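Local structure of L-ornithine N(5)-monooxygenase (Pseudomonas aeruginosa, 3S5W) at residues A[151-156]-A[163-168]; A[254-259]-A[330-335]; A[301-306]-A[422-427]. The protein catalyses the FAD- and NADPH-dependent hydroxylation of L-ornithine to N(5)-hydroxyornithine, the first step in making the hydroxamate groups of the siderophore pyoverdin. All coordinates share one frame; numbering follows the deposited sequence.

Contact 1: residues A[151-156]-A[163-168]; sequences LRIEPM and EALRVI
A classic beta bulge begins this contact of two antiparallel strands: L151 and R152 both face I168, which takes the amide of L151 on its carbonyl (L151 N to I168 O, 2.7 Å) and gives its own N-H to R152 O. Beyond the bulge the pairing runs on. E154 and R166 form a hydrogen-bonded pair, with R166 N to E154 O at 2.7 Å and nearly straight (177°). I153 faces V167 and P155 faces L165 in non-hydrogen-bonded pairs.

On the face of R152, E154 and R166, one carboxylate is gripped by two arginines. R166 NE meets E154 OE1 at 2.9 Å, nearly along the C-O axis and in the guanidinium plane, and the two planes are nearly coplanar (16° apart); R166 NH2 adds a weak bond to the same oxygen. R152 NE reaches E154 OE2 at 2.9 Å from the anti side, tilted out of the carboxylate plane. The network ties both arms of the beta hairpin formed by strands 148-158 and 161-171, the second of which also pairs with strand 176-181. I168 CG2 sits over one face of the R152 guanidinium, off toward its rim, and I168 CD1 touches E154 CD at 3.8 Å, giving the ion pairs an apolar flank. The M156 side chain crosses that of R166 at about a right angle, M156 CG 3.7 Å from R166 CG.

The other face is apolar. CG1 of I153 stands anti to the carbonyl carbon (chi1 -49°), and I153 CD1 lies beside V167 CG1 (3.8 Å), both side chains pointing the same way; I153 CG2 packs on L165 CB. L387 and L184 cover I153 and L165 there.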
# COMPACT_ATOMS: atom_id res chain seq x y z
N LEU A 151 16.62 -7.58 -6.60
CA LEU A 151 16.36 -7.67 -8.04
C LEU A 151 15.75 -9.02 -8.46
O LEU A 151 14.90 -9.06 -9.35
CB LEU A 151 17.65 -7.38 -8.84
CG LEU A 151 18.43 -6.10 -8.53
CD1 LEU A 151 19.80 -6.09 -9.23
CD2 LEU A 151 17.66 -4.85 -8.93
N ARG A 152 16.21 -10.10 -7.86
CA ARG A 152 15.73 -11.45 -8.22
C ARG A 152 16.13 -12.48 -7.17
O ARG A 152 17.06 -12.28 -6.40
CB ARG A 152 16.25 -11.90 -9.60
CG ARG A 152 17.75 -12.10 -9.66
CD ARG A 152 18.26 -12.48 -11.09
NE ARG A 152 19.72 -12.36 -11.14
CZ ARG A 152 20.37 -11.23 -11.37
NH1 ARG A 152 19.70 -10.11 -11.63
NH2 ARG A 152 21.69 -11.21 -11.37
N ILE A 153 15.41 -13.60 -7.17
CA ILE A 153 15.67 -14.69 -6.26
C ILE A 153 15.96 -15.89 -7.14
O ILE A 153 15.19 -16.18 -8.04
CB ILE A 153 14.44 -15.01 -5.39
CG1 ILE A 153 13.88 -13.72 -4.76
CG2 ILE A 153 14.77 -16.07 -4.33
CD1 ILE A 153 14.84 -13.02 -3.82
N GLU A 154 17.08 -16.56 -6.86
CA GLU A 154 17.52 -17.75 -7.61
C GLU A 154 17.62 -18.99 -6.71
O GLU A 154 17.98 -18.90 -5.54
CB GLU A 154 18.87 -17.50 -8.26
CG GLU A 154 18.84 -16.54 -9.43
CD GLU A 154 20.23 -16.05 -9.80
OE1 GLU A 154 21.22 -16.57 -9.23
OE2 GLU A 154 20.34 -15.15 -10.66
N PRO A 155 17.29 -20.17 -7.28
CA PRO A 155 17.41 -21.43 -6.55
C PRO A 155 18.86 -21.88 -6.36
O PRO A 155 19.64 -21.83 -7.31
CB PRO A 155 16.68 -22.43 -7.46
CG PRO A 155 16.75 -21.83 -8.82
CD PRO A 155 16.68 -20.35 -8.61
N MET A 156 19.23 -22.30 -5.16
CA MET A 156 20.51 -22.96 -4.94
C MET A 156 20.34 -24.48 -4.94
O MET A 156 19.87 -25.06 -3.95
CB MET A 156 21.18 -22.48 -3.65
CG MET A 156 22.45 -21.68 -3.89
SD MET A 156 23.37 -21.30 -2.38
CE MET A 156 23.72 -22.93 -1.69
N GLU A 163 17.87 -26.28 -1.88
CA GLU A 163 18.17 -26.29 -0.44
C GLU A 163 18.28 -24.89 0.15
O GLU A 163 18.29 -24.73 1.36
CB GLU A 163 19.48 -27.04 -0.15
CG GLU A 163 19.55 -28.49 -0.66
CD GLU A 163 18.61 -29.46 0.07
OE1 GLU A 163 17.97 -29.07 1.07
OE2 GLU A 163 18.52 -30.62 -0.38
N ALA A 164 18.44 -23.90 -0.71
CA ALA A 164 18.57 -22.51 -0.28
C ALA A 164 18.26 -21.58 -1.44
O ALA A 164 18.11 -22.02 -2.58
CB ALA A 164 19.97 -22.25 0.31
N LEU A 165 18.13 -20.29 -1.14
CA LEU A 165 17.81 -19.32 -2.16
C LEU A 165 18.89 -18.28 -2.18
O LEU A 165 19.43 -17.92 -1.15
CB LEU A 165 16.43 -18.68 -1.89
CG LEU A 165 15.19 -19.59 -1.99
CD1 LEU A 165 14.00 -18.88 -1.35
CD2 LEU A 165 14.89 -19.99 -3.45
N ARG A 166 19.21 -17.82 -3.39
CA ARG A 166 20.15 -16.74 -3.57
C ARG A 166 19.34 -15.47 -3.75
O ARG A 166 18.50 -15.40 -4.65
CB ARG A 166 21.00 -16.96 -4.84
CG ARG A 166 22.05 -18.06 -4.72
CD ARG A 166 22.50 -18.59 -6.13
NE ARG A 166 22.87 -17.51 -7.04
CZ ARG A 166 24.06 -16.91 -7.07
NH1 ARG A 166 25.01 -17.29 -6.23
NH2 ARG A 166 24.30 -15.93 -7.93
N VAL A 167 19.58 -14.48 -2.89
CA VAL A 167 18.88 -13.20 -2.99
C VAL A 167 19.86 -12.18 -3.56
O VAL A 167 20.89 -11.90 -2.94
CB VAL A 167 18.32 -12.74 -1.60
CG1 VAL A 167 17.58 -11.40 -1.72
CG2 VAL A 167 17.43 -13.83 -0.97
N ILE A 168 19.54 -11.63 -4.72
CA ILE A 168 20.39 -10.69 -5.40
C ILE A 168 19.84 -9.27 -5.22
O ILE A 168 18.72 -8.98 -5.62
CB ILE A 168 20.50 -10.99 -6.95
CG1 ILE A 168 21.23 -12.31 -7.25
CG2 ILE A 168 21.28 -9.88 -7.65
CD1 ILE A 168 20.53 -13.57 -6.88

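Contact 2: residues A[254-259]-A[330-335]; sequences QADMIL and RHAFRC
R334 meets D256 in a salt bridge between parallel neighbours: R334 NH1 lies 2.7 Å from D256 OD2, which comes in obliquely to the guanidinium although the carboxylate and guanidinium planes are only 13° apart. The arginine chain leaves with CG anti to the carbonyl carbon (chi1 -54°), runs beside I258 (R334 CD to I258 CG1, 4.0 Å), then bends at chi3 (110°), which brings NH1 back toward D256. OD2 also takes a hydrogen bond from Y366. The other oxygen, D256 OD1, accepts from a water that donates to R330 O as well, so the carboxylate is held at both ends.

On the face of M257 and F333, L259 CD2 meets the F333 ring obliquely in an off-centre CH-pi contact, 4.2 Å from the ring centroid, and touches C335 CB too. M257 SD comes to the edge of the same ring, a Met-aromatic contact with F333 CD1 at 4.2 Å. Strand 332-334 is the outermost strand here of the five-stranded parallel sheet of the Rossmann-type NADP(H)-binding domain; M257 touches A239 of helix 237-249 and L259 lies close to G235, an NADP(+)-binding residue, in what looks like its GxGxxA segment.

At the start of the pairing R330 O also takes a bent bond from Q254 NE2 (3.1 Å). The R330 guanidinium turns instead to backbone carbonyls, NE to V253 O and NH1 to N247 O, while R330 CG lies over the centre of the H331 ring.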
# COMPACT_ATOMS: atom_id res chain seq x y z
N GLN A 254 -5.99 25.58 -10.66
CA GLN A 254 -7.36 25.17 -10.99
C GLN A 254 -7.37 23.66 -11.21
O GLN A 254 -6.71 23.15 -12.14
CB GLN A 254 -7.81 25.85 -12.28
CG GLN A 254 -8.00 27.36 -12.18
CD GLN A 254 -8.59 27.87 -13.48
OE1 GLN A 254 -7.85 28.20 -14.39
NE2 GLN A 254 -9.92 27.85 -13.60
N ALA A 255 -8.05 22.93 -10.32
CA ALA A 255 -8.06 21.47 -10.35
C ALA A 255 -9.38 20.91 -10.94
O ALA A 255 -10.47 21.41 -10.63
CB ALA A 255 -7.82 20.88 -8.93
N ASP A 256 -9.25 19.89 -11.80
CA ASP A 256 -10.40 19.15 -12.34
C ASP A 256 -10.31 17.72 -11.84
O ASP A 256 -9.33 17.02 -12.12
CB ASP A 256 -10.38 19.10 -13.88
CG ASP A 256 -10.64 20.45 -14.54
OD1 ASP A 256 -10.61 21.51 -13.86
OD2 ASP A 256 -10.88 20.44 -15.78
N MET A 257 -11.32 17.25 -11.12
CA MET A 257 -11.38 15.84 -10.77
C MET A 257 -12.07 15.17 -11.93
O MET A 257 -13.24 15.48 -12.26
CB MET A 257 -12.17 15.56 -9.51
CG MET A 257 -11.62 16.22 -8.29
SD MET A 257 -12.42 15.66 -6.75
CE MET A 257 -11.81 13.98 -6.62
N ILE A 258 -11.35 14.24 -12.55
CA ILE A 258 -11.88 13.55 -13.72
C ILE A 258 -12.09 12.10 -13.35
O ILE A 258 -11.13 11.34 -13.22
CB ILE A 258 -10.95 13.72 -14.97
CG1 ILE A 258 -10.73 15.21 -15.27
CG2 ILE A 258 -11.52 12.92 -16.19
CD1 ILE A 258 -9.71 15.51 -16.38
N LEU A 259 -13.35 11.70 -13.19
CA LEU A 259 -13.65 10.35 -12.78
C LEU A 259 -14.71 9.76 -13.71
O LEU A 259 -15.64 10.47 -14.14
CB LEU A 259 -14.10 10.27 -11.30
CG LEU A 259 -15.38 11.02 -10.86
CD1 LEU A 259 -15.97 10.36 -9.63
CD2 LEU A 259 -15.10 12.51 -10.59
N ARG A 330 -13.20 28.06 -10.15
CA ARG A 330 -11.79 27.67 -10.04
C ARG A 330 -11.62 26.20 -10.44
O ARG A 330 -10.86 25.89 -11.38
CB ARG A 330 -11.34 27.91 -8.59
CG ARG A 330 -9.91 27.56 -8.33
CD ARG A 330 -9.43 27.90 -6.93
NE ARG A 330 -8.17 27.18 -6.71
CZ ARG A 330 -7.69 26.79 -5.54
NH1 ARG A 330 -8.33 27.10 -4.42
NH2 ARG A 330 -6.54 26.11 -5.49
N HIS A 331 -12.36 25.31 -9.78
CA HIS A 331 -12.26 23.87 -9.99
C HIS A 331 -13.43 23.32 -10.76
O HIS A 331 -14.47 23.97 -10.81
CB HIS A 331 -12.23 23.17 -8.62
CG HIS A 331 -11.08 23.61 -7.78
ND1 HIS A 331 -11.22 24.06 -6.48
CD2 HIS A 331 -9.77 23.68 -8.07
CE1 HIS A 331 -10.03 24.38 -6.00
NE2 HIS A 331 -9.13 24.16 -6.95
N ALA A 332 -13.26 22.13 -11.32
CA ALA A 332 -14.32 21.42 -12.03
C ALA A 332 -14.43 19.97 -11.55
O ALA A 332 -13.41 19.27 -11.33
CB ALA A 332 -14.09 21.49 -13.55
N PHE A 333 -15.66 19.52 -11.36
CA PHE A 333 -15.95 18.16 -10.97
C PHE A 333 -16.47 17.43 -12.23
O PHE A 333 -17.65 17.50 -12.56
CB PHE A 333 -17.01 18.13 -9.86
CG PHE A 333 -17.23 16.76 -9.28
CD1 PHE A 333 -16.26 16.19 -8.46
CD2 PHE A 333 -18.40 16.07 -9.54
CE1 PHE A 333 -16.45 14.90 -7.93
CE2 PHE A 333 -18.62 14.79 -9.02
CZ PHE A 333 -17.60 14.19 -8.23
N ARG A 334 -15.57 16.77 -12.95
CA ARG A 334 -15.93 16.10 -14.21
C ARG A 334 -16.22 14.63 -14.00
O ARG A 334 -15.39 13.78 -14.27
CB ARG A 334 -14.85 16.33 -15.27
CG ARG A 334 -14.56 17.84 -15.45
CD ARG A 334 -13.34 18.04 -16.32
NE ARG A 334 -13.70 18.59 -17.60
CZ ARG A 334 -13.66 19.88 -17.90
NH1 ARG A 334 -13.27 20.76 -16.99
NH2 ARG A 334 -14.01 20.29 -19.10
N CYS A 335 -17.43 14.35 -13.49
CA CYS A 335 -17.85 12.98 -13.26
C CYS A 335 -18.34 12.39 -14.60
O CYS A 335 -18.50 13.13 -15.55
CB CYS A 335 -18.92 12.87 -12.17
SG CYS A 335 -20.24 14.12 -12.29
O HOH W 1 -11.42 24.07 -13.49

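Contact 3: residues A[301-306]-A[422-427]; sequences HNTNYS and HGLSDT. With NAP (NADP nicotinamide-adenine-dinucleotide phosphate), chain F; ONH (N~5~-hydroxy-L-ornithine), chain E.
S306 OG donates a 2.7 Å hydrogen bond to O2X of the NADP 2'-phosphate, and S306 N gives an almost straight one to NADP O1A (2.7 Å, 171°), so one residue holds both the adenosine phosphate and the pyrophosphate. R260 also hydrogen-bonds to NADP, as do G235 and S238. Two residues earlier, N304 serves both bound molecules: its carbonyl O accepts from the ribose hydroxyl O3D of NADP, and its side-chain OD1 accepts from NE of hydroxyornithine (2.8 Å). With CG anti to the backbone N (chi1 -165°), OD1 is presented to the hydroxylated end of the product, whose other contacts include K89, N274 and S430.

This loop, between helices 290-299 and 310-326, forms one wall of the active site and faces the loop 422-427 without a hydrogen bond between them. G423 to D426 make a type I turn, closed by D426 N to G423 O. L424 projects from it: its CD2 reaches the edge of the Y305 ring near the ring plane, at CE2 (3.7 Å), and its CD1 touches T303 OG1 (3.6 Å), whose hydrogen bond goes to Y300 O. N304 ND2 lies above one face of the Y305 ring, toward the rim. Y305 OH is 3.9 Å from T427 OG1, too far for a hydrogen bond; its own hydrogen bond is with Q419 NE2. T427 O hydrogen-bonds to O2' of FAD.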
# COMPACT_ATOMS: atom_id res chain seq x y z
N HIS A 301 -16.74 -4.55 -1.68
CA HIS A 301 -15.76 -3.76 -2.43
C HIS A 301 -15.69 -2.32 -1.90
O HIS A 301 -14.60 -1.75 -1.80
CB HIS A 301 -16.12 -3.75 -3.93
CG HIS A 301 -14.99 -3.34 -4.83
ND1 HIS A 301 -15.04 -2.21 -5.63
CD2 HIS A 301 -13.81 -3.94 -5.11
CE1 HIS A 301 -13.93 -2.13 -6.34
NE2 HIS A 301 -13.17 -3.16 -6.04
N ASN A 302 -16.85 -1.76 -1.52
CA ASN A 302 -16.95 -0.37 -1.09
C ASN A 302 -16.49 -0.08 0.36
O ASN A 302 -16.65 1.03 0.86
CB ASN A 302 -18.37 0.18 -1.34
CG ASN A 302 -19.35 -0.24 -0.30
OD1 ASN A 302 -19.23 -1.32 0.29
ND2 ASN A 302 -20.35 0.63 -0.03
N THR A 303 -15.96 -1.09 1.03
CA THR A 303 -15.28 -0.87 2.33
C THR A 303 -13.84 -0.40 2.08
O THR A 303 -13.18 0.10 2.97
CB THR A 303 -15.18 -2.17 3.13
OG1 THR A 303 -14.45 -3.13 2.35
CG2 THR A 303 -16.57 -2.71 3.45
N ASN A 304 -13.37 -0.56 0.84
CA ASN A 304 -11.95 -0.28 0.59
C ASN A 304 -11.56 0.33 -0.75
O ASN A 304 -10.51 0.96 -0.83
CB ASN A 304 -11.12 -1.55 0.82
CG ASN A 304 -9.61 -1.25 0.94
OD1 ASN A 304 -9.19 -0.50 1.82
ND2 ASN A 304 -8.79 -1.79 0.01
N TYR A 305 -12.34 0.13 -1.81
CA TYR A 305 -11.92 0.56 -3.14
C TYR A 305 -12.92 1.53 -3.74
O TYR A 305 -14.14 1.34 -3.57
CB TYR A 305 -11.81 -0.67 -4.07
CG TYR A 305 -10.73 -1.64 -3.66
CD1 TYR A 305 -9.38 -1.32 -3.88
CD2 TYR A 305 -11.05 -2.88 -3.08
CE1 TYR A 305 -8.37 -2.19 -3.52
CE2 TYR A 305 -10.04 -3.78 -2.71
CZ TYR A 305 -8.70 -3.42 -2.93
OH TYR A 305 -7.66 -4.26 -2.59
N SER A 306 -12.38 2.55 -4.44
CA SER A 306 -13.16 3.60 -5.13
C SER A 306 -14.11 4.34 -4.18
O SER A 306 -15.26 4.70 -4.55
CB SER A 306 -13.98 3.01 -6.30
OG SER A 306 -13.13 2.33 -7.21
N HIS A 422 -7.83 -14.53 1.10
CA HIS A 422 -7.74 -14.20 2.54
C HIS A 422 -8.54 -12.95 2.92
O HIS A 422 -8.66 -12.64 4.09
CB HIS A 422 -6.27 -13.95 2.94
CG HIS A 422 -5.43 -15.19 2.93
ND1 HIS A 422 -4.97 -15.78 4.08
CD2 HIS A 422 -4.98 -15.94 1.90
CE1 HIS A 422 -4.24 -16.84 3.76
NE2 HIS A 422 -4.24 -16.96 2.45
N GLY A 423 -9.05 -12.22 1.94
CA GLY A 423 -10.03 -11.19 2.23
C GLY A 423 -9.51 -9.77 2.12
O GLY A 423 -8.32 -9.55 1.84
N LEU A 424 -10.41 -8.81 2.35
CA LEU A 424 -10.10 -7.39 2.18
C LEU A 424 -9.06 -6.83 3.16
O LEU A 424 -8.49 -5.75 2.91
CB LEU A 424 -11.41 -6.55 2.18
CG LEU A 424 -12.22 -6.76 0.89
CD1 LEU A 424 -13.67 -6.36 1.09
CD2 LEU A 424 -11.66 -5.98 -0.26
N SER A 425 -8.77 -7.54 4.25
CA SER A 425 -7.73 -7.09 5.15
C SER A 425 -6.33 -7.27 4.52
O SER A 425 -5.33 -6.75 5.03
CB SER A 425 -7.76 -7.89 6.46
OG SER A 425 -8.88 -7.53 7.22
N ASP A 426 -6.27 -8.02 3.42
CA ASP A 426 -4.95 -8.53 2.97
C ASP A 426 -3.94 -7.43 2.65
O ASP A 426 -2.78 -7.54 3.03
CB ASP A 426 -5.10 -9.50 1.80
CG ASP A 426 -3.81 -10.33 1.56
OD1 ASP A 426 -3.57 -11.27 2.34
OD2 ASP A 426 -3.06 -10.00 0.64
N THR A 427 -4.36 -6.39 1.93
CA THR A 427 -3.46 -5.29 1.55
C THR A 427 -3.38 -4.15 2.57
O THR A 427 -2.78 -3.11 2.28
CB THR A 427 -3.89 -4.66 0.22
OG1 THR A 427 -5.15 -3.99 0.39
CG2 THR A 427 -4.00 -5.75 -0.88
PA NAP F . -8.69 2.93 -5.44
O1A NAP F . -9.68 2.88 -4.37
O2A NAP F . -8.43 1.65 -6.09
O5B NAP F . -9.13 4.11 -6.41
C5B NAP F . -8.72 4.02 -7.72
C4B NAP F . -9.47 5.14 -8.41
O4B NAP F . -8.87 5.21 -9.68
C3B NAP F . -10.95 4.79 -8.59
O3B NAP F . -11.64 6.03 -8.59
C2B NAP F . -10.92 4.18 -10.01
O2B NAP F . -12.11 4.41 -10.69
C1B NAP F . -9.81 5.02 -10.70
N9A NAP F . -9.27 4.27 -11.84
C8A NAP F . -8.59 3.07 -11.80
N7A NAP F . -8.26 2.70 -13.06
C5A NAP F . -8.75 3.63 -13.90
C6A NAP F . -8.73 3.74 -15.29
N6A NAP F . -8.16 2.79 -16.03
N1A NAP F . -9.32 4.82 -15.87
C2A NAP F . -9.92 5.81 -15.13
N3A NAP F . -9.95 5.71 -13.75
C4A NAP F . -9.39 4.63 -13.15
O3 NAP F . -7.31 3.59 -4.94
PN NAP F . -6.94 4.78 -3.87
O1N NAP F . -5.46 4.99 -4.02
O2N NAP F . -7.83 5.98 -4.00
O5D NAP F . -7.25 3.93 -2.54
C5D NAP F . -7.95 4.29 -1.37
C4D NAP F . -7.16 3.49 -0.34
O4D NAP F . -7.08 4.05 0.95
C3D NAP F . -7.61 2.07 -0.04
O3D NAP F . -7.56 1.25 -1.18
C2D NAP F . -6.62 1.73 1.08
O2D NAP F . -5.40 1.10 0.69
C1D NAP F . -6.31 3.10 1.69
P2B NAP F . -13.26 3.28 -10.90
O1X NAP F . -14.05 3.88 -12.06
O2X NAP F . -13.98 3.26 -9.57
O3X NAP F . -12.60 1.96 -11.19
C ONH E . -10.64 -1.74 9.18
N ONH E . -12.23 -0.39 7.88
O ONH E . -11.23 -1.25 10.18
CA ONH E . -10.98 -1.19 7.83
CB ONH E . -9.79 -0.40 7.27
CD ONH E . -8.95 0.84 5.31
NE ONH E . -9.34 1.24 3.99
CG ONH E . -10.13 0.06 5.86
OZ ONH E . -8.66 2.31 3.43
OXT ONH E . -9.77 -2.66 9.24

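In the fold
The contacts come from different parts of a flavoprotein that binds FAD and NADP(H). Contact 1 lies on the hairpin of strands 148-158 and 161-171, part of the mixed sheet; contact 2 closes one edge of the parallel NADP(H)-binding sheet. They lie on opposite sides of the chain's centre, with centres 48 Å apart. Contact 3, closer to the middle, is 32 Å from contact 1 and 27 Å from contact 2, centre to centre. Contact 1 closes before the others open, whereas contacts 2 and 3 alternate along the chain. In sequence, 301-306 falls in the connection between strands 253-258 and 332-334, which carries N304 to the active site, where it meets both NADP and hydroxyornithine.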